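Local coordinates for uncharacterized protein (Staphylococcus aureus subsp. aureus, PDB 4H0A) that is of unknown function but belongs to the CAP family of cysteine-rich secretory proteins, joining a CAP domain to a CAP-associated N-terminal region, at residues Phe135-Glu140 against Glu181-Asn186; Val100-Leu105 against Leu167-Leu172; Arg61-Arg66 against Pro203-Ser208. All coordinates share one frame; numbering follows the deposited sequence. Where two conformers were deposited one is given.

Interaction 1: Phe135-Glu140 against Glu181-Asn186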
loop_
_atom_site.group_PDB
_atom_site.type_symbol
_atom_site.label_atom_id
_atom_site.label_comp_id
_atom_site.label_asym_id
_atom_site.label_seq_id
_atom_site.Cartn_x
_atom_site.Cartn_y
_atom_site.Cartn_z
ATOM N N PHE A 135 5.446 -13.595 13.028
ATOM C CA PHE A 135 5.615 -13.513 11.580
ATOM C C PHE A 135 6.892 -14.184 11.123
ATOM O O PHE A 135 7.920 -14.054 11.781
ATOM C CB PHE A 135 5.637 -12.052 11.114
ATOM C CG PHE A 135 4.312 -11.343 11.220
ATOM C CD1 PHE A 135 3.205 -11.793 10.512
ATOM C CD2 PHE A 135 4.189 -10.179 11.960
ATOM C CE1 PHE A 135 1.998 -11.100 10.558
ATOM C CE2 PHE A 135 2.976 -9.497 12.015
ATOM C CZ PHE A 135 1.889 -9.966 11.321
ATOM N N GLU A 136 6.823 -14.872 9.970
ATOM C CA GLU A 136 7.962 -15.532 9.319
ATOM C C GLU A 136 8.393 -14.634 8.159
ATOM O O GLU A 136 7.840 -14.762 7.067
ATOM C CB GLU A 136 7.549 -16.936 8.826
ATOM C CG GLU A 136 7.166 -17.903 9.934
ATOM C CD GLU A 136 8.292 -18.231 10.894
ATOM O OE1 GLU A 136 9.419 -18.500 10.421
ATOM O OE2 GLU A 136 8.050 -18.204 12.121
ATOM N N LEU A 137 9.310 -13.675 8.406
ATOM C CA LEU A 137 9.727 -12.722 7.362
ATOM C C LEU A 137 10.671 -13.372 6.337
ATOM O O LEU A 137 11.747 -13.841 6.712
ATOM C CB LEU A 137 10.378 -11.446 7.950
ATOM C CG LEU A 137 9.432 -10.235 8.043
ATOM C CD1 LEU A 137 8.446 -10.406 9.161
ATOM C CD2 LEU A 137 10.205 -8.934 8.209
ATOM N N SER A 138 10.269 -13.379 5.038
ATOM C CA SER A 138 11.073 -13.940 3.938
ATOM C C SER A 138 12.283 -13.055 3.629
ATOM O O SER A 138 12.413 -11.973 4.206
ATOM C CB SER A 138 10.221 -14.113 2.676
ATOM O OG SER A 138 9.865 -12.883 2.061
ATOM N N ASP A 139 13.180 -13.522 2.724
ATOM C CA ASP A 139 14.376 -12.752 2.335
ATOM C C ASP A 139 14.001 -11.402 1.746
ATOM O O ASP A 139 14.605 -10.392 2.104
ATOM C CB ASP A 139 15.251 -13.520 1.319
ATOM C CG ASP A 139 16.361 -14.331 1.952
ATOM O OD1 ASP A 139 16.959 -13.851 2.939
ATOM O OD2 ASP A 139 16.638 -15.450 1.456
ATOM N N GLU A 140 13.020 -11.404 0.833
ATOM C CA GLU A 140 12.486 -10.210 0.183
ATOM C C GLU A 140 11.891 -9.242 1.228
ATOM O O GLU A 140 12.097 -8.033 1.105
ATOM C CB GLU A 140 11.410 -10.618 -0.853
ATOM C CG GLU A 140 10.784 -9.469 -1.635
ATOM C CD GLU A 140 9.789 -9.906 -2.697
ATOM O OE1 GLU A 140 10.183 -10.684 -3.594
ATOM O OE2 GLU A 140 8.623 -9.449 -2.646
ATOM N N GLU A 181 -1.967 -8.236 8.608
ATOM C CA GLU A 181 -1.214 -9.486 8.432
ATOM C C GLU A 181 -0.366 -9.406 7.138
ATOM O O GLU A 181 -0.599 -10.167 6.201
ATOM C CB GLU A 181 -2.205 -10.670 8.412
ATOM C CG GLU A 181 -1.571 -12.043 8.542
ATOM C CD GLU A 181 -2.571 -13.173 8.389
ATOM O OE1 GLU A 181 -3.668 -13.082 8.986
ATOM O OE2 GLU A 181 -2.253 -14.157 7.683
ATOM N N PRO A 182 0.574 -8.437 7.030
ATOM C CA PRO A 182 1.328 -8.291 5.767
ATOM C C PRO A 182 2.436 -9.321 5.539
ATOM O O PRO A 182 3.031 -9.318 4.458
ATOM C CB PRO A 182 1.901 -6.870 5.840
ATOM C CG PRO A 182 1.723 -6.409 7.242
ATOM C CD PRO A 182 0.988 -7.439 8.035
ATOM N N TYR A 183 2.722 -10.193 6.522
ATOM C CA TYR A 183 3.733 -11.235 6.397
ATOM C C TYR A 183 3.108 -12.584 6.695
ATOM O O TYR A 183 2.022 -12.663 7.282
ATOM C CB TYR A 183 4.904 -10.972 7.351
ATOM C CG TYR A 183 5.391 -9.543 7.343
ATOM C CD1 TYR A 183 6.287 -9.098 6.381
ATOM C CD2 TYR A 183 4.946 -8.629 8.292
ATOM C CE1 TYR A 183 6.734 -7.781 6.363
ATOM C CE2 TYR A 183 5.387 -7.308 8.284
ATOM C CZ TYR A 183 6.282 -6.889 7.318
ATOM O OH TYR A 183 6.738 -5.595 7.345
ATOM N N GLN A 184 3.788 -13.648 6.279
ATOM C CA GLN A 184 3.324 -15.006 6.523
ATOM C C GLN A 184 3.370 -15.289 8.017
ATOM O O GLN A 184 4.361 -14.960 8.671
ATOM C CB GLN A 184 4.195 -16.020 5.754
ATOM C CG GLN A 184 3.642 -17.445 5.761
ATOM C CD GLN A 184 4.491 -18.393 4.944
ATOM O OE1 GLN A 184 5.653 -18.118 4.618
ATOM N NE2 GLN A 184 3.936 -19.550 4.612
ATOM N N LEU A 185 2.301 -15.881 8.558
ATOM C CA LEU A 185 2.249 -16.225 9.976
ATOM C C LEU A 185 2.859 -17.587 10.211
ATOM O O LEU A 185 2.756 -18.468 9.357
ATOM C CB LEU A 185 0.800 -16.237 10.490
ATOM C CG LEU A 185 0.124 -14.893 10.692
ATOM C CD1 LEU A 185 -1.367 -15.080 10.885
ATOM C CD2 LEU A 185 0.703 -14.158 11.896
ATOM N N ASN A 186 3.439 -17.781 11.398
ATOM C CA ASN A 186 3.990 -19.067 11.797
ATOM C C ASN A 186 2.826 -20.042 12.039
ATOM O O ASN A 186 1.716 -19.598 12.341
ATOM C CB ASN A 186 4.844 -18.892 13.054
ATOM C CG ASN A 186 5.635 -20.115 13.465
ATOM O OD1 ASN A 186 5.732 -21.115 12.743
ATOM N ND2 ASN A 186 6.255 -20.043 14.628
HETATM O O HOH W 1 6.329 -13.475 4.932
#

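Interaction 2: Val100-Leu105 against Leu167-Leu172. With EDO (1,2-ethanediol), chain C.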
loop_
_atom_site.group_PDB
_atom_site.type_symbol
_atom_site.label_atom_id
_atom_site.label_comp_id
_atom_site.label_asym_id
_atom_site.label_seq_id
_atom_site.Cartn_x
_atom_site.Cartn_y
_atom_site.Cartn_z
ATOM N N VAL A 100 8.034 14.662 3.820
ATOM C CA VAL A 100 7.365 14.002 4.937
ATOM C C VAL A 100 8.439 13.678 5.956
ATOM O O VAL A 100 9.580 13.392 5.588
ATOM C CB VAL A 100 6.509 12.750 4.581
ATOM C CG1 VAL A 100 5.344 13.123 3.674
ATOM C CG2 VAL A 100 7.348 11.623 3.975
ATOM N N ASN A 101 8.079 13.734 7.229
ATOM C CA ASN A 101 8.989 13.432 8.311
ATOM C C ASN A 101 8.653 12.023 8.819
ATOM O O ASN A 101 7.667 11.840 9.532
ATOM C CB ASN A 101 8.865 14.500 9.388
ATOM C CG ASN A 101 9.877 14.372 10.490
ATOM O OD1 ASN A 101 10.419 13.296 10.755
ATOM N ND2 ASN A 101 10.136 15.459 11.188
ATOM N N VAL A 102 9.471 11.033 8.422
ATOM C CA VAL A 102 9.301 9.628 8.827
ATOM C C VAL A 102 10.494 9.230 9.726
ATOM O O VAL A 102 10.944 8.081 9.691
ATOM C CB VAL A 102 9.115 8.675 7.605
ATOM C CG1 VAL A 102 7.724 8.850 6.992
ATOM C CG2 VAL A 102 10.204 8.870 6.543
ATOM N N SER A 103 10.960 10.174 10.591
ATOM C CA SER A 103 12.098 9.945 11.488
ATOM C C SER A 103 11.887 8.677 12.327
ATOM O O SER A 103 10.749 8.380 12.690
ATOM C CB SER A 103 12.323 11.140 12.407
ATOM O OG SER A 103 12.731 12.271 11.661
ATOM N N PRO A 104 12.939 7.872 12.576
ATOM C CA PRO A 104 14.362 8.097 12.245
ATOM C C PRO A 104 14.736 7.805 10.790
ATOM O O PRO A 104 15.905 7.936 10.432
ATOM C CB PRO A 104 15.083 7.131 13.195
ATOM C CG PRO A 104 14.134 5.991 13.344
ATOM C CD PRO A 104 12.758 6.631 13.356
ATOM N N LEU A 105 13.757 7.447 9.947
ATOM C CA LEU A 105 14.011 7.150 8.544
ATOM C C LEU A 105 13.869 8.416 7.701
ATOM O O LEU A 105 13.492 9.467 8.222
ATOM C CB LEU A 105 13.031 6.064 8.071
ATOM C CG LEU A 105 13.075 4.796 8.952
ATOM C CD1 LEU A 105 11.819 4.056 8.889
ATOM C CD2 LEU A 105 14.244 3.918 8.588
ATOM N N LEU A 167 11.143 4.145 -0.081
ATOM C CA LEU A 167 10.059 4.722 -0.877
ATOM C C LEU A 167 8.975 5.320 -0.013
ATOM O O LEU A 167 8.382 6.344 -0.360
ATOM C CB LEU A 167 9.425 3.629 -1.749
ATOM C CG LEU A 167 10.352 2.942 -2.751
ATOM C CD1 LEU A 167 9.717 1.667 -3.264
ATOM C CD2 LEU A 167 10.713 3.884 -3.898
ATOM N N SER A 168 8.655 4.635 1.079
ATOM C CA SER A 168 7.567 5.033 1.958
ATOM C C SER A 168 7.718 4.332 3.297
ATOM O O SER A 168 8.490 3.375 3.406
ATOM C CB SER A 168 6.233 4.658 1.306
ATOM O OG SER A 168 6.191 3.288 0.942
ATOM N N VAL A 169 7.034 4.828 4.324
ATOM C CA VAL A 169 7.065 4.213 5.655
ATOM C C VAL A 169 5.656 4.165 6.199
ATOM O O VAL A 169 4.909 5.135 6.045
ATOM C CB VAL A 169 7.997 4.959 6.646
ATOM C CG1 VAL A 169 8.005 4.272 8.018
ATOM C CG2 VAL A 169 9.414 5.085 6.088
ATOM N N ARG A 170 5.291 3.058 6.852
ATOM C CA ARG A 170 4.014 2.962 7.540
ATOM C C ARG A 170 4.298 2.707 8.994
ATOM O O ARG A 170 4.875 1.667 9.313
ATOM C CB ARG A 170 3.083 1.875 6.972
ATOM C CG ARG A 170 1.831 1.654 7.860
ATOM C CD ARG A 170 0.676 1.060 7.094
ATOM N NE ARG A 170 0.981 -0.287 6.617
ATOM C CZ ARG A 170 0.252 -0.954 5.727
ATOM N NH1 ARG A 170 -0.856 -0.416 5.225
ATOM N NH2 ARG A 170 0.615 -2.169 5.344
ATOM N N PHE A 171 3.943 3.662 9.875
ATOM C CA PHE A 171 4.063 3.461 11.320
ATOM C C PHE A 171 2.727 2.919 11.775
ATOM O O PHE A 171 1.702 3.471 11.364
ATOM C CB PHE A 171 4.428 4.752 12.048
ATOM C CG PHE A 171 5.867 5.168 11.860
ATOM C CD1 PHE A 171 6.229 6.017 10.827
ATOM C CD2 PHE A 171 6.848 4.767 12.762
ATOM C CE1 PHE A 171 7.550 6.438 10.682
ATOM C CE2 PHE A 171 8.167 5.188 12.615
ATOM C CZ PHE A 171 8.511 6.018 11.574
ATOM N N LEU A 172 2.701 1.846 12.578
ATOM C CA LEU A 172 1.421 1.276 13.004
ATOM C C LEU A 172 1.535 0.483 14.300
ATOM O O LEU A 172 2.626 0.086 14.705
ATOM C CB LEU A 172 0.806 0.390 11.892
ATOM C CG LEU A 172 1.410 -1.013 11.616
ATOM C CD1 LEU A 172 0.679 -1.675 10.457
ATOM C CD2 LEU A 172 2.909 -0.944 11.295
HETATM C C1 EDO C . -3.287 1.978 4.576
HETATM O O1 EDO C . -2.180 2.237 5.422
HETATM C C2 EDO C . -4.423 1.539 5.538
HETATM O O2 EDO C . -5.581 1.194 4.814
#

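Interaction 3: Arg61-Arg66 against Pro203-Ser208. With EDO (1,2-ethanediol), chain D.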
loop_
_atom_site.group_PDB
_atom_site.type_symbol
_atom_site.label_atom_id
_atom_site.label_comp_id
_atom_site.label_asym_id
_atom_site.label_seq_id
_atom_site.Cartn_x
_atom_site.Cartn_y
_atom_site.Cartn_z
ATOM N N ARG A 61 -10.329 13.018 2.092
ATOM C CA ARG A 61 -11.212 11.872 1.970
ATOM C C ARG A 61 -11.290 11.166 3.323
ATOM O O ARG A 61 -10.242 11.000 3.948
ATOM C CB ARG A 61 -10.530 10.952 0.915
ATOM C CG ARG A 61 -11.383 9.964 0.218
ATOM C CD ARG A 61 -10.812 9.490 -1.103
ATOM N NE ARG A 61 -9.409 9.036 -1.066
ATOM C CZ ARG A 61 -8.978 7.774 -1.066
ATOM N NH1 ARG A 61 -9.838 6.766 -1.009
ATOM N NH2 ARG A 61 -7.674 7.511 -1.113
ATOM N N VAL A 62 -12.489 10.764 3.784
ATOM C CA VAL A 62 -12.656 9.996 5.033
ATOM C C VAL A 62 -13.611 8.873 4.728
ATOM O O VAL A 62 -14.682 9.149 4.195
ATOM C CB VAL A 62 -13.165 10.837 6.227
ATOM C CG1 VAL A 62 -13.348 9.971 7.484
ATOM C CG2 VAL A 62 -12.230 12.019 6.500
ATOM N N TYR A 63 -13.247 7.618 5.051
ATOM C CA TYR A 63 -14.095 6.474 4.731
ATOM C C TYR A 63 -13.878 5.297 5.673
ATOM O O TYR A 63 -12.759 5.064 6.134
ATOM C CB TYR A 63 -13.820 6.003 3.289
ATOM C CG TYR A 63 -12.352 5.791 2.985
ATOM C CD1 TYR A 63 -11.540 6.852 2.608
ATOM C CD2 TYR A 63 -11.777 4.525 3.065
ATOM C CE1 TYR A 63 -10.185 6.668 2.340
ATOM C CE2 TYR A 63 -10.428 4.325 2.778
ATOM C CZ TYR A 63 -9.630 5.401 2.420
ATOM O OH TYR A 63 -8.292 5.195 2.155
ATOM N N PRO A 64 -14.925 4.492 5.896
ATOM C CA PRO A 64 -14.749 3.304 6.733
ATOM C C PRO A 64 -14.145 2.145 5.952
ATOM O O PRO A 64 -14.292 2.057 4.735
ATOM C CB PRO A 64 -16.184 2.960 7.143
ATOM C CG PRO A 64 -17.015 3.406 5.978
ATOM C CD PRO A 64 -16.324 4.611 5.405
ATOM N N PHE A 65 -13.533 1.209 6.663
ATOM C CA PHE A 65 -13.154 -0.067 6.069
ATOM C C PHE A 65 -13.474 -1.169 7.109
ATOM O O PHE A 65 -14.005 -0.849 8.179
ATOM C CB PHE A 65 -11.739 -0.078 5.509
ATOM C CG PHE A 65 -10.594 0.059 6.464
ATOM C CD1 PHE A 65 -10.099 1.307 6.794
ATOM C CD2 PHE A 65 -9.861 -1.058 6.852
ATOM C CE1 PHE A 65 -8.960 1.432 7.583
ATOM C CE2 PHE A 65 -8.721 -0.927 7.637
ATOM C CZ PHE A 65 -8.263 0.319 7.976
ATOM N N ARG A 66 -13.339 -2.448 6.729
ATOM C CA ARG A 66 -13.730 -3.579 7.600
ATOM C C ARG A 66 -13.096 -3.534 8.999
ATOM O O ARG A 66 -12.037 -2.958 9.195
ATOM C CB ARG A 66 -13.396 -4.950 6.953
ATOM C CG ARG A 66 -11.979 -5.045 6.384
ATOM C CD ARG A 66 -11.356 -6.424 6.444
ATOM N NE ARG A 66 -11.979 -7.369 5.515
ATOM C CZ ARG A 66 -11.402 -8.472 5.033
ATOM N NH1 ARG A 66 -10.153 -8.785 5.372
ATOM N NH2 ARG A 66 -12.063 -9.262 4.196
ATOM N N PRO A 203 -14.603 1.082 -3.590
ATOM C CA PRO A 203 -14.301 2.285 -4.399
ATOM C C PRO A 203 -13.170 3.140 -3.813
ATOM O O PRO A 203 -12.434 3.754 -4.570
ATOM C CB PRO A 203 -15.633 3.061 -4.423
ATOM C CG PRO A 203 -16.464 2.468 -3.353
ATOM C CD PRO A 203 -16.009 1.068 -3.137
ATOM N N ASN A 204 -13.027 3.194 -2.478
ATOM C CA ASN A 204 -11.957 3.997 -1.867
ATOM C C ASN A 204 -10.603 3.290 -1.977
ATOM O O ASN A 204 -9.585 3.983 -2.076
ATOM C CB ASN A 204 -12.290 4.348 -0.432
ATOM C CG ASN A 204 -13.207 5.531 -0.398
ATOM O OD1 ASN A 204 -12.769 6.640 -0.696
ATOM N ND2 ASN A 204 -14.503 5.316 -0.196
ATOM N N GLN A 205 -10.570 1.935 -1.987
ATOM C CA GLN A 205 -9.307 1.213 -2.184
ATOM C C GLN A 205 -8.830 1.460 -3.606
ATOM O O GLN A 205 -7.633 1.567 -3.830
ATOM C CB GLN A 205 -9.442 -0.301 -1.922
ATOM C CG GLN A 205 -9.760 -0.706 -0.478
ATOM C CD GLN A 205 -8.801 -0.153 0.541
ATOM O OE1 GLN A 205 -9.170 0.655 1.398
ATOM N NE2 GLN A 205 -7.559 -0.595 0.491
ATOM N N LEU A 206 -9.776 1.552 -4.571
ATOM C CA LEU A 206 -9.421 1.829 -5.965
ATOM C C LEU A 206 -8.806 3.235 -6.074
ATOM O O LEU A 206 -7.805 3.405 -6.769
ATOM C CB LEU A 206 -10.654 1.706 -6.891
ATOM C CG LEU A 206 -10.446 2.106 -8.361
ATOM C CD1 LEU A 206 -9.314 1.280 -9.003
ATOM C CD2 LEU A 206 -11.733 1.951 -9.148
ATOM N N ILE A 207 -9.391 4.239 -5.378
ATOM C CA ILE A 207 -8.847 5.605 -5.399
ATOM C C ILE A 207 -7.454 5.602 -4.758
ATOM O O ILE A 207 -6.556 6.252 -5.279
ATOM C CB ILE A 207 -9.800 6.634 -4.719
ATOM C CG1 ILE A 207 -11.084 6.794 -5.561
ATOM C CG2 ILE A 207 -9.101 8.012 -4.566
ATOM C CD1 ILE A 207 -12.283 7.251 -4.763
ATOM N N SER A 208 -7.273 4.888 -3.642
ATOM C CA SER A 208 -5.941 4.786 -3.009
ATOM C C SER A 208 -4.938 4.087 -3.933
ATOM O O SER A 208 -3.776 4.487 -3.972
ATOM C CB SER A 208 -6.028 4.014 -1.701
ATOM O OG SER A 208 -6.771 4.764 -0.760
HETATM C C1 EDO D . -15.956 8.671 1.057
HETATM O O1 EDO D . -16.533 7.378 0.652
HETATM C C2 EDO D . -14.518 8.950 0.580
HETATM O O2 EDO D . -14.344 8.922 -0.871
HETATM O O HOH W 2 -7.100 2.866 1.340
#

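Interaction 1: Phe135-Glu140 against Glu181-Asn186
Phe135 and Leu185 form a non-hydrogen-bonded antiparallel pair, their CA atoms 4.6 Å apart, and beside them Glu136 N gives a straight bond of 2.8 Å to Gln184 O (N-H...O 176°). The return half of this exchange is made through solvent: a water donates to Glu136 O and accepts from Gln184 N. Gln184 O also receives the CA-H of Phe135 and lies at the edge of the Phe135 ring, in its plane.

The aromatic core is a T-shaped pair. Tyr183 turns its edge to the face of Phe135, with CD2 lying 4.0 Å above the middle of that ring and the two planes 67° apart. Leu185 CB points away from the neighbouring strand, yet its CD2 branch comes to 3.6 Å from Phe135 CE1. Tyr183 is itself sandwiched: CD1 of Leu137 makes a CH-pi contact over one face, 3.9 Å from the ring centroid, while CB of Pro182 lies off-centre on the other. The phenol oxygen of Tyr183 leaves the pair to bond Gln145 O and the side chain of Gln156.

The Glu136 chain bends at chi2 (-63°) and brings OE2 to 3.4 Å from Asn186 CG. The amide nitrogen of Asn186 instead bonds Glu134, and the other Glu136 oxygen lies close to Glu123, a like-charge approach that could raise the pKa of either acid.

The short, weakly bonded strand 184-185 thus lies at the outer edge of a small antiparallel sheet, beside 131-136, with Phe135 and Pro182 packed on Leu177 of helix 174-180.

Interaction 2: Val100-Leu105 against Leu167-Leu172
Val102 and Leu105 of an irregular segment pack on Val169 and Phe171 of strand 167-172, with no hydrogen bond between the two segments; Val102 and Val169 are the nearest pair, their CA atoms 6.7 Å apart. Ahead of them, Asn101 OD1 takes the backbone N-H of Ser103 in the carbonyl plane, closing an Asx turn, and also accepts from Ser103 OG at 2.7 Å, tilted 19° from that plane, so this oxygen is gripped twice.

Val102 then points at the strand. With CG1 anti to the carbonyl carbon (chi1 -73°) and against Val169 CB, CG2 is left between the backbone N and the carbonyl carbon and meets Val169 CG2 at 3.9 Å. The carbonyl O of Val102 accepts from Leu105 N at 2.9 Å, closing a type VI beta turn with cis-Pro104 at its third position, and lies in the plane of the Phe171 ring, 3.7 Å from CZ. The CB of Ser103 points away from the strand, but its backbone O comes to 3.4 Å from the same CZ. Leu105 puts CD1 over both branches of Val169, 3.8 Å from CG2.

Arg170, between Val169 and Phe171, points to the other side of the sheet, where NH1 pairs with Asp281 and donates to O1 of a 1,2-ethanediol, probably from the crystallisation liquor, and NE bonds Gln156. Strand 166-172 lies between strands 89-96 and 153-159; the loop following 89-96 covers it on the side of Val169, with Leu105 also touching Val157 and Tyr150, and Phe171 touching Ala155 and Val41.

Interaction 3: Arg61-Arg66 against Pro203-Ser208
Strand 61-65 passes helix 203-208 at an axis distance of 9.9 Å, their N-to-C directions 124° apart, and Tyr63 and Asn204 bring their CA atoms to within 7.4 Å. Arg61 and Tyr63, two residues apart, both point at the helix and share its Asn204.

The Arg61 chain leaves with CG opposite the backbone N (chi1 -159°), then bends at chi3 to bring its guanidinium along the helix surface. NH1 donates at 3.0 Å to Asn204 OD1, in the carbonyl plane and on a lone pair, with guanidinium and amide nearly coplanar. NH1 also gives a 3.0 Å bond to Asn204 O, which the N-H of Ser208 reaches from the opposite face of the peptide plane. The other terminal nitrogen, NH2, makes a nearly straight bond of 2.9 Å to Ser208 OG. Ile207 CG2 sits 3.5 Å above the centre of the guanidinium, and Tyr63 CE1 lies above its other face, off-centre, the two planes nearly parallel.

In the conformers described here for Tyr63 and Gln205, Tyr63 lies flat on Asn204, ring and amide planes 3° apart, with Asn204 CB 3.6 Å from the ring centroid, and a water bonds Tyr63 OH, Ser208 OG and Gln205 OE1, the last as acceptor at 3.0 Å. One 1,2-ethanediol, probably from the crystallisation liquor, uses both ends of the Asn204 amide: its O2 donates to OD1, and its O1 accepts from ND2.

NH2 of Arg61 also forms a salt bridge with Glu211, one turn further along the helix. Fixed at edge and face, the guanidinium has little freedom to rotate, and its charge is probably balanced chiefly by Glu211; the chemistry implies a largely polar, directional joint, with Ile207 and the Tyr63 ring covering the two guanidinium faces.

From the N terminus, the first contact segment met is Arg61-Arg66, whose partner on helix 201-219 comes 137 residues later; interaction 3 therefore closes the longest loop and encloses the other two. Within it, interaction 2 opens at Val100-Leu105, interaction 1 opens at Phe135-Glu140, interaction 2 closes at Leu167-Leu172, and interaction 1 closes at Glu181-Asn186, so these two cross. Interactions 2 and 3 both reach the seven-stranded sheet, one on an inner strand and the other on an outermost strand, while interaction 1 completes the three-stranded sheet. Interaction 3 then joins the edge strand of the seven-stranded sheet to helix 201-219. Centres of interactions 1 and 3 lie 25 Å apart.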